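Local coordinates for protein basic helix-loop-helix, putative, expressed (Oryza sativa subsp. japonica, PDB 5LW0) that binds ADP-ribose through its macrodomain, the part held in this chain, and probably takes part in ADP-ribose signalling linked to DNA interstrand crosslink repair, at residues Arg36-Pro41 and Ser221-Phe226; Arg121-Ala126 and Gly184-Ile189; Trp131-Gly136 and Glu158-Leu163; Glu150-Ala155 and Val169-Pro174. All blocks are in the same frame, centred on the assembly; numbering follows the deposited sequence. Where two conformers were deposited one is given.

Contact 1 (Arg36-Pro41 and Ser221-Phe226); sequences RTLAFP and SLFENF
L38 presses its CB squarely onto the ring of F226, 3.5 Å from the centroid and only 3° off the ring normal, a CH-pi contact over the middle of the face. The same ring meets the backbone with its far end, where CZ comes 3.4 Å from R36 O at the ring edge. With CG anti to the backbone N (chi1 171°), L38 sends CD2 on to the helix, 3.7 Å from F223 CD1 and 4.0 Å from L222 CG. Leucine suits this place because its forked side chain can touch L222, F223 and F226 together, three side chains on one face of the helix. This is the core of the macrodomain's alpha/beta/alpha sandwich: strand 37-40, inside the mixed sheet, is covered on one face by helix 208-230, whose segment 221-226 runs roughly antiparallel to the strand. Nearer P41, which touches the bound ADP-ribose, the fit is looser. There F223 turns its edge to the face of F40 in a T-shaped pair, planes at 75° and centroids 5.4 Å apart, while L222 CD2 stays 4.0 Å from F40 CB. On the helix side turned from the strand, S221, E224 and N225 are polar and partly exposed; N225 hydrogen-bonds S168.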
# COMPACT_ATOMS: atom_id res chain seq x y z
N ARG A 36 5.97 12.92 -4.61
CA ARG A 36 4.73 12.66 -5.26
C ARG A 36 4.63 11.20 -5.74
O ARG A 36 3.88 10.91 -6.61
CB ARG A 36 4.57 13.61 -6.47
CG ARG A 36 4.39 15.08 -6.05
CD ARG A 36 4.36 16.05 -7.21
NE ARG A 36 5.64 16.15 -7.91
CZ ARG A 36 5.92 15.66 -9.10
NH1 ARG A 36 5.03 14.97 -9.80
NH2 ARG A 36 7.14 15.83 -9.61
N THR A 37 5.34 10.32 -5.04
CA THR A 37 5.36 8.93 -5.33
C THR A 37 4.89 8.13 -4.12
O THR A 37 5.38 8.33 -3.01
CB THR A 37 6.77 8.41 -5.73
OG1 THR A 37 7.29 9.14 -6.85
CG2 THR A 37 6.70 6.93 -6.13
N LEU A 38 3.95 7.23 -4.37
CA LEU A 38 3.47 6.27 -3.39
C LEU A 38 3.91 4.88 -3.79
O LEU A 38 3.64 4.47 -4.91
CB LEU A 38 1.91 6.26 -3.38
CG LEU A 38 1.27 5.15 -2.54
CD1 LEU A 38 1.54 5.38 -1.07
CD2 LEU A 38 -0.23 5.10 -2.81
N ALA A 39 4.59 4.19 -2.91
CA ALA A 39 4.84 2.74 -3.08
C ALA A 39 3.83 2.01 -2.22
O ALA A 39 3.65 2.33 -1.01
CB ALA A 39 6.24 2.39 -2.67
N PHE A 40 3.24 0.99 -2.76
CA PHE A 40 2.29 0.21 -2.03
C PHE A 40 2.46 -1.26 -2.34
O PHE A 40 2.78 -1.65 -3.49
CB PHE A 40 0.82 0.65 -2.32
CG PHE A 40 0.40 0.47 -3.71
CD1 PHE A 40 0.76 1.38 -4.66
CD2 PHE A 40 -0.46 -0.60 -4.09
CE1 PHE A 40 0.32 1.24 -5.99
CE2 PHE A 40 -0.92 -0.74 -5.39
CZ PHE A 40 -0.54 0.19 -6.35
N PRO A 41 2.16 -2.13 -1.36
CA PRO A 41 2.12 -3.55 -1.60
C PRO A 41 0.72 -4.00 -2.00
O PRO A 41 -0.25 -3.23 -1.86
CB PRO A 41 2.45 -4.10 -0.23
CG PRO A 41 1.73 -3.18 0.67
CD PRO A 41 1.79 -1.81 0.01
N SER A 221 -9.31 4.54 -0.98
CA SER A 221 -9.07 5.25 0.23
C SER A 221 -7.55 5.59 0.36
O SER A 221 -7.16 6.73 0.72
CB SER A 221 -9.54 4.43 1.45
OG SER A 221 -9.22 5.12 2.65
N LEU A 222 -6.73 4.60 0.10
CA LEU A 222 -5.29 4.74 0.05
C LEU A 222 -4.87 5.87 -0.90
O LEU A 222 -4.13 6.78 -0.50
CB LEU A 222 -4.64 3.47 -0.36
CG LEU A 222 -3.16 3.50 -0.69
CD1 LEU A 222 -2.33 4.02 0.48
CD2 LEU A 222 -2.71 2.16 -1.19
N PHE A 223 -5.35 5.81 -2.12
CA PHE A 223 -4.93 6.75 -3.13
C PHE A 223 -5.43 8.12 -2.84
O PHE A 223 -4.71 9.10 -3.04
CB PHE A 223 -5.34 6.29 -4.51
CG PHE A 223 -4.70 4.97 -4.97
CD1 PHE A 223 -3.49 4.51 -4.51
CD2 PHE A 223 -5.40 4.16 -5.86
CE1 PHE A 223 -2.96 3.35 -4.96
CE2 PHE A 223 -4.86 2.99 -6.29
CZ PHE A 223 -3.68 2.56 -5.82
N GLU A 224 -6.63 8.22 -2.29
CA GLU A 224 -7.18 9.54 -1.89
C GLU A 224 -6.41 10.16 -0.72
O GLU A 224 -6.13 11.38 -0.70
CB GLU A 224 -8.67 9.46 -1.57
CG GLU A 224 -9.55 9.31 -2.78
CD GLU A 224 -9.79 10.63 -3.51
OE1 GLU A 224 -9.64 11.71 -2.90
OE2 GLU A 224 -10.18 10.54 -4.66
N ASN A 225 -6.04 9.35 0.26
CA ASN A 225 -5.16 9.83 1.34
C ASN A 225 -3.83 10.28 0.81
O ASN A 225 -3.29 11.25 1.28
CB ASN A 225 -5.01 8.75 2.41
CG ASN A 225 -6.00 8.92 3.52
OD1 ASN A 225 -6.10 10.01 4.12
ND2 ASN A 225 -6.58 7.81 3.98
N PHE A 226 -3.28 9.57 -0.15
CA PHE A 226 -2.00 9.94 -0.72
C PHE A 226 -2.11 11.29 -1.45
O PHE A 226 -1.34 12.15 -1.24
CB PHE A 226 -1.52 8.82 -1.64
CG PHE A 226 -0.35 9.20 -2.51
CD1 PHE A 226 0.83 9.64 -1.99
CD2 PHE A 226 -0.51 9.13 -3.87
CE1 PHE A 226 1.90 9.98 -2.88
CE2 PHE A 226 0.55 9.39 -4.72
CZ PHE A 226 1.69 9.90 -4.23

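Contact 2 (Arg121-Ala126 and Gly184-Ile189); sequences RCNVIA and GVTHII
N123 and T186 bond just ahead of a parallel beta ladder that starts at V124 and H187, where strands 124-128 and 187-192 run as neighbours in the macrodomain's mixed sheet. Backbone bonds define it. T186 N gives a nearly straight bond to N123 O (2.8 Å, 165°); further along, I125 N binds H187 O at 3.2 Å and I189 N binds I125 O at 2.9 Å. Apolar contacts follow the register. V124 CG1 meets I189 CD1 at 3.8 Å on the sheet face that also carries A126, whereas I125 and I188 lie alongside each other on the other face, CG1 to CG1; branched side chains suit such extended backbone. Polar groups gather at the N-terminal end of the ladder. A water bridges N123 ND2 and T186 OG1, and R121 NE bonds N123 OD1, which S34 also binds. R121, extended from CG to NE with CG anti to the backbone N (chi1 -171°), carries its guanidinium over the CA of G184, where positive phi suits glycine and a side chain would collide with R121 NE. R121 NH2 reaches a lone pair of G184 O in the carbonyl plane at 2.8 Å, the bond bent to 130° at the hydrogen.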
# COMPACT_ATOMS: atom_id res chain seq x y z
N ARG A 121 13.70 6.45 -4.76
CA ARG A 121 13.12 7.12 -3.55
C ARG A 121 11.66 7.37 -3.70
O ARG A 121 11.16 7.90 -4.74
CB ARG A 121 13.86 8.39 -3.00
CG ARG A 121 13.31 8.91 -1.58
CD ARG A 121 13.91 10.32 -1.19
NE ARG A 121 13.10 10.97 -0.12
CZ ARG A 121 13.50 11.96 0.69
NH1 ARG A 121 14.74 12.45 0.58
NH2 ARG A 121 12.65 12.44 1.69
N CYS A 122 10.99 6.90 -2.70
CA CYS A 122 9.50 7.04 -2.56
C CYS A 122 9.24 7.54 -1.17
O CYS A 122 9.45 6.84 -0.19
CB CYS A 122 8.64 5.72 -2.79
SG CYS A 122 9.04 4.80 -4.31
N ASN A 123 8.63 8.73 -1.07
CA ASN A 123 8.44 9.38 0.27
C ASN A 123 7.23 8.83 1.03
O ASN A 123 7.14 8.97 2.24
CB ASN A 123 8.29 10.89 0.15
CG ASN A 123 9.57 11.60 -0.21
OD1 ASN A 123 10.52 11.02 -0.68
ND2 ASN A 123 9.54 12.91 -0.06
N VAL A 124 6.24 8.29 0.32
CA VAL A 124 5.07 7.79 0.99
C VAL A 124 4.98 6.30 0.73
O VAL A 124 5.06 5.86 -0.41
CB VAL A 124 3.78 8.49 0.50
CG1 VAL A 124 2.58 8.00 1.30
CG2 VAL A 124 3.93 10.00 0.57
N ILE A 125 4.79 5.51 1.79
CA ILE A 125 4.55 4.08 1.59
C ILE A 125 3.27 3.63 2.26
O ILE A 125 2.82 4.23 3.25
CB ILE A 125 5.73 3.21 2.05
CG1 ILE A 125 5.89 3.28 3.52
CG2 ILE A 125 7.04 3.60 1.33
CD1 ILE A 125 6.96 2.32 4.04
N ALA A 126 2.61 2.64 1.66
CA ALA A 126 1.41 2.03 2.27
C ALA A 126 1.74 0.78 3.04
O ALA A 126 2.65 0.02 2.66
CB ALA A 126 0.43 1.70 1.18
N GLY A 184 14.04 8.13 3.31
CA GLY A 184 13.37 9.35 2.91
C GLY A 184 11.84 9.32 3.09
O GLY A 184 11.16 10.23 2.65
N VAL A 185 11.35 8.30 3.78
CA VAL A 185 9.89 8.13 3.97
C VAL A 185 9.42 9.23 4.95
O VAL A 185 9.96 9.40 6.08
CB VAL A 185 9.56 6.77 4.50
CG1 VAL A 185 8.08 6.65 4.86
CG2 VAL A 185 9.96 5.67 3.54
N THR A 186 8.38 9.95 4.53
CA THR A 186 7.80 11.04 5.32
C THR A 186 6.38 10.69 5.85
O THR A 186 5.90 11.32 6.79
CB THR A 186 7.69 12.33 4.49
OG1 THR A 186 6.83 12.11 3.37
CG2 THR A 186 9.03 12.84 4.05
N HIS A 187 5.72 9.68 5.25
CA HIS A 187 4.38 9.29 5.64
C HIS A 187 4.17 7.84 5.38
O HIS A 187 4.69 7.30 4.40
CB HIS A 187 3.30 10.07 4.81
CG HIS A 187 3.28 11.54 5.04
ND1 HIS A 187 4.17 12.40 4.43
CD2 HIS A 187 2.44 12.31 5.74
CE1 HIS A 187 3.92 13.63 4.82
NE2 HIS A 187 2.84 13.61 5.56
N ILE A 188 3.41 7.22 6.26
CA ILE A 188 2.95 5.86 6.06
C ILE A 188 1.43 5.89 6.06
O ILE A 188 0.83 6.50 6.91
CB ILE A 188 3.48 4.96 7.21
CG1 ILE A 188 5.04 4.83 7.03
CG2 ILE A 188 2.77 3.62 7.21
CD1 ILE A 188 5.70 4.21 8.17
N ILE A 189 0.83 5.22 5.11
CA ILE A 189 -0.60 5.11 5.08
C ILE A 189 -0.98 3.69 5.40
O ILE A 189 -0.76 2.80 4.59
CB ILE A 189 -1.20 5.55 3.68
CG1 ILE A 189 -0.71 6.93 3.30
CG2 ILE A 189 -2.71 5.44 3.75
CD1 ILE A 189 -1.11 7.37 1.89
O HOH W 1 7.13 13.95 1.35

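Contact 3 (Trp131-Gly136 and Glu158-Leu163); sequences WRLKPG and ECADTL
W131 and L163 take part in a partly buried contact that joins a loop to the frayed end of helix 150-159 and the chain that leaves it. The loop segment, 131-136, follows strand 124-128 and leads to helix 139-148; the other chain runs on toward strand 167-172. One direct backbone bond ties them, L163 N to W131 O at 3.0 Å and 163°. A water adds a second tie by donating to both R132 O, at 2.7 Å, and D161 O. Beneath these, L133 is the apolar plug. Its backbone has positive phi (55°), unusual for leucine, and its CB points to the other segment; with CG anti to the carbonyl carbon (chi1 -60°), the two methyls part there, CD2 meeting L163 CD1 at 3.7 Å and CD1 lying 4.1 Å from A160 CB. Replacing L133 with an alanine would probably leave both L163 and A160 without their apolar mate and open a gap under the loop. Towards solvent, T162 CG2 touches the edge of the W131 indole at CZ3, 3.9 Å away, while R132 lays its CG over the centre of one indole face. G136, at the end of this segment, touches the ADP-ribose. The two chains are thus joined by backbone carbonyls and an N-H, one bond direct and one link water-mediated, over an apolar leucine contact, with no salt bridge between the segments.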
# COMPACT_ATOMS: atom_id res chain seq x y z
N TRP A 131 -6.56 -4.44 12.03
CA TRP A 131 -7.62 -3.50 12.39
C TRP A 131 -7.29 -2.71 13.64
O TRP A 131 -7.83 -1.64 13.87
CB TRP A 131 -8.98 -4.19 12.49
CG TRP A 131 -9.22 -5.07 13.72
CD1 TRP A 131 -9.06 -6.41 13.81
CD2 TRP A 131 -9.81 -4.65 14.97
NE1 TRP A 131 -9.50 -6.85 15.06
CE2 TRP A 131 -9.98 -5.79 15.76
CE3 TRP A 131 -10.26 -3.42 15.46
CZ2 TRP A 131 -10.48 -5.73 17.07
CZ3 TRP A 131 -10.76 -3.36 16.75
CH2 TRP A 131 -10.84 -4.50 17.55
N ARG A 132 -6.44 -3.27 14.49
CA ARG A 132 -6.06 -2.61 15.75
C ARG A 132 -4.85 -1.70 15.58
O ARG A 132 -4.40 -1.06 16.54
CB ARG A 132 -5.74 -3.69 16.83
CG ARG A 132 -6.88 -4.65 17.14
CD ARG A 132 -6.46 -5.58 18.33
NE ARG A 132 -7.53 -6.55 18.74
CZ ARG A 132 -7.74 -7.77 18.19
NH1 ARG A 132 -6.97 -8.23 17.19
NH2 ARG A 132 -8.74 -8.56 18.66
N LEU A 133 -4.31 -1.65 14.37
CA LEU A 133 -3.10 -0.84 14.04
C LEU A 133 -1.90 -1.17 14.93
O LEU A 133 -1.25 -0.26 15.44
CB LEU A 133 -3.40 0.67 14.07
CG LEU A 133 -4.50 1.13 13.10
CD1 LEU A 133 -4.81 2.61 13.26
CD2 LEU A 133 -4.06 0.89 11.67
N LYS A 134 -1.68 -2.45 15.18
CA LYS A 134 -0.60 -2.88 16.06
C LYS A 134 0.57 -3.39 15.23
O LYS A 134 0.38 -3.88 14.10
CB LYS A 134 -1.08 -4.00 16.99
CG LYS A 134 -2.20 -3.60 17.90
CD LYS A 134 -1.70 -2.71 19.01
CE LYS A 134 -2.82 -2.30 19.97
NZ LYS A 134 -2.44 -1.07 20.70
N PRO A 135 1.75 -3.32 15.77
CA PRO A 135 2.94 -3.90 15.15
C PRO A 135 2.95 -5.39 15.12
O PRO A 135 2.06 -6.03 15.66
CB PRO A 135 4.09 -3.45 16.07
CG PRO A 135 3.52 -2.56 17.05
CD PRO A 135 2.06 -2.77 17.11
N GLY A 136 3.98 -5.95 14.49
CA GLY A 136 4.15 -7.38 14.44
C GLY A 136 3.21 -8.03 13.48
O GLY A 136 2.78 -7.41 12.47
N GLU A 158 -1.73 8.86 17.63
CA GLU A 158 -2.23 10.23 17.48
C GLU A 158 -3.23 10.45 16.35
O GLU A 158 -4.00 11.42 16.39
CB GLU A 158 -1.06 11.18 17.37
CG GLU A 158 -0.18 11.16 18.62
CD GLU A 158 1.21 11.75 18.42
OE1 GLU A 158 1.57 12.13 17.28
OE2 GLU A 158 1.96 11.82 19.43
N CYS A 159 -3.28 9.54 15.37
CA CYS A 159 -4.17 9.70 14.20
C CYS A 159 -5.45 8.88 14.33
O CYS A 159 -6.51 9.35 13.95
CB CYS A 159 -3.41 9.32 12.93
SG CYS A 159 -2.03 10.45 12.64
N ALA A 160 -5.34 7.62 14.75
CA ALA A 160 -6.49 6.75 14.79
C ALA A 160 -6.25 5.60 15.75
O ALA A 160 -5.09 5.21 15.99
CB ALA A 160 -6.80 6.21 13.39
N ASP A 161 -7.36 5.03 16.23
CA ASP A 161 -7.29 3.88 17.14
C ASP A 161 -7.66 2.58 16.47
O ASP A 161 -7.37 1.52 16.98
CB ASP A 161 -8.22 4.08 18.34
CG ASP A 161 -9.68 4.10 17.95
OD1 ASP A 161 -10.04 4.99 17.17
OD2 ASP A 161 -10.48 3.27 18.45
N THR A 162 -8.37 2.64 15.34
CA THR A 162 -8.73 1.43 14.65
C THR A 162 -8.93 1.75 13.20
O THR A 162 -9.06 2.94 12.83
CB THR A 162 -10.07 0.78 15.12
OG1 THR A 162 -11.15 1.68 14.86
CG2 THR A 162 -10.07 0.48 16.60
N LEU A 163 -8.95 0.70 12.37
CA LEU A 163 -9.49 0.78 10.98
C LEU A 163 -10.58 -0.22 10.80
O LEU A 163 -10.54 -1.35 11.40
CB LEU A 163 -8.37 0.43 9.95
CG LEU A 163 -7.34 1.52 9.73
CD1 LEU A 163 -6.29 1.07 8.71
CD2 LEU A 163 -8.00 2.83 9.30
O HOH W 2 -4.98 0.96 18.28

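Contact 4 (Glu150-Ala155 and Val169-Pro174); sequences EDLQRA and VAVPLP
D151 and A155 face the chain from V171 to P174 where helix 150-155 crosses strand 169-172 at 125°, their axes 8.6 Å apart at closest. A155 is the tight point: its CB lies 3.5 Å from V171 CG1 and equally near P172 O, and a small residue suits this close approach. V171 puts CG1 anti to its backbone N (chi1 179°), which brings that branch up against the helix. L152 flanks the pair more loosely, its CD1 4.2 Å from V171 CG1 and its CB in touch with L173 CD1; I188 and Y145 also pack on L152, making it part of the buried layer. Nearer solvent, P174 sets its ring against the first turn, with CG 3.9 Å from D151 CB and 3.7 Å from R154 NH1. R154 bends at chi3 (74°) to bring its guanidinium back to D151, where NH2 takes the anti lone pair of OD1 in a salt bridge of 2.7 Å, nearly in the guanidinium plane, while T176 binds D151 OD2. A glycine in place of P174 would probably deprive R154 and D151 CB of the ring they rest on and leave the chain after the strand freer to turn. A helix packed across the edge strand through small and branched apolar side chains fits the helical layer of the macrodomain's alpha/beta/alpha sandwich.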
# COMPACT_ATOMS: atom_id res chain seq x y z
N GLU A 150 9.60 2.56 17.14
CA GLU A 150 8.51 2.97 18.00
C GLU A 150 7.90 4.34 17.60
O GLU A 150 6.79 4.60 17.92
CB GLU A 150 8.98 2.97 19.50
CG GLU A 150 8.07 3.73 20.47
CD GLU A 150 6.67 3.09 20.62
OE1 GLU A 150 6.52 1.87 20.37
OE2 GLU A 150 5.72 3.83 21.01
N ASP A 151 8.65 5.20 16.90
CA ASP A 151 8.10 6.49 16.39
C ASP A 151 6.78 6.27 15.62
O ASP A 151 5.88 7.09 15.69
CB ASP A 151 9.08 7.22 15.44
CG ASP A 151 10.30 7.84 16.18
OD1 ASP A 151 10.16 8.14 17.39
OD2 ASP A 151 11.37 8.01 15.56
N LEU A 152 6.70 5.19 14.85
CA LEU A 152 5.49 4.96 14.04
C LEU A 152 4.31 4.59 14.91
O LEU A 152 3.19 5.08 14.70
CB LEU A 152 5.74 3.89 12.99
CG LEU A 152 4.49 3.56 12.17
CD1 LEU A 152 4.01 4.81 11.47
CD2 LEU A 152 4.82 2.44 11.19
N GLN A 153 4.55 3.81 15.97
CA GLN A 153 3.43 3.46 16.89
C GLN A 153 2.94 4.75 17.64
O GLN A 153 1.74 5.00 17.73
CB GLN A 153 3.81 2.31 17.84
CG GLN A 153 2.63 1.86 18.66
CD GLN A 153 2.83 0.51 19.34
OE1 GLN A 153 3.96 0.12 19.67
NE2 GLN A 153 1.74 -0.22 19.50
N ARG A 154 3.87 5.60 18.10
CA ARG A 154 3.50 6.88 18.71
C ARG A 154 2.68 7.78 17.77
O ARG A 154 1.63 8.28 18.13
CB ARG A 154 4.74 7.63 19.21
CG ARG A 154 4.45 8.87 20.02
CD ARG A 154 5.75 9.53 20.52
NE ARG A 154 6.47 10.23 19.45
CZ ARG A 154 7.60 9.79 18.87
NH1 ARG A 154 8.16 10.52 17.92
NH2 ARG A 154 8.16 8.62 19.21
N ALA A 155 3.14 7.88 16.52
CA ALA A 155 2.49 8.73 15.58
C ALA A 155 1.14 8.19 15.17
O ALA A 155 0.16 8.96 15.00
CB ALA A 155 3.38 8.94 14.38
N VAL A 169 -5.59 5.26 6.89
CA VAL A 169 -5.23 6.46 7.64
C VAL A 169 -3.77 6.83 7.40
O VAL A 169 -2.92 5.99 7.40
CB VAL A 169 -5.51 6.31 9.17
CG1 VAL A 169 -4.74 5.20 9.77
CG2 VAL A 169 -5.24 7.62 9.91
N ALA A 170 -3.55 8.12 7.10
CA ALA A 170 -2.24 8.65 6.82
C ALA A 170 -1.61 9.09 8.06
O ALA A 170 -2.21 9.83 8.86
CB ALA A 170 -2.33 9.82 5.85
N VAL A 171 -0.36 8.67 8.24
CA VAL A 171 0.39 9.02 9.47
C VAL A 171 1.69 9.66 9.06
O VAL A 171 2.50 9.04 8.37
CB VAL A 171 0.66 7.76 10.29
CG1 VAL A 171 1.47 8.11 11.56
CG2 VAL A 171 -0.66 7.06 10.66
N PRO A 172 1.98 10.88 9.58
CA PRO A 172 3.30 11.43 9.30
C PRO A 172 4.36 10.74 10.12
O PRO A 172 4.13 10.45 11.29
CB PRO A 172 3.20 12.91 9.71
CG PRO A 172 1.82 13.12 10.11
CD PRO A 172 1.13 11.81 10.30
N LEU A 173 5.47 10.39 9.48
CA LEU A 173 6.53 9.62 10.12
C LEU A 173 7.59 10.61 10.66
O LEU A 173 8.17 11.33 9.87
CB LEU A 173 7.20 8.68 9.11
CG LEU A 173 8.29 7.79 9.68
CD1 LEU A 173 7.80 6.84 10.74
CD2 LEU A 173 9.02 7.02 8.60
N PRO A 174 7.80 10.64 11.99
CA PRO A 174 8.79 11.57 12.54
C PRO A 174 10.14 11.43 11.91
O PRO A 174 10.57 10.32 11.57
CB PRO A 174 8.84 11.17 14.01
CG PRO A 174 7.48 10.64 14.28
CD PRO A 174 7.14 9.88 13.03

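Contacts 1 and 2 form the core, and contacts 3 and 4 lie nearer the surface. Contact 1 packs helix 208-230 on the sheet mainly through aromatic and leucine side chains, whereas contact 2 is built within the sheet from backbone bonds; A39 bonds with V124 and A126, and L222 rests on I189. Contact 4 continues that sheet to its edge, V171 and L173 bonding with I188 and T186, but covers it with helix 150-159, which contact 3 shares at its far end. Charge appears at the margins: the D151-R154 salt bridge in contact 4 and R121 in contact 2, while contact 3 relies on backbone, a water and leucine packing. Contacts 1 and 3 each include a residue touching the ADP-ribose.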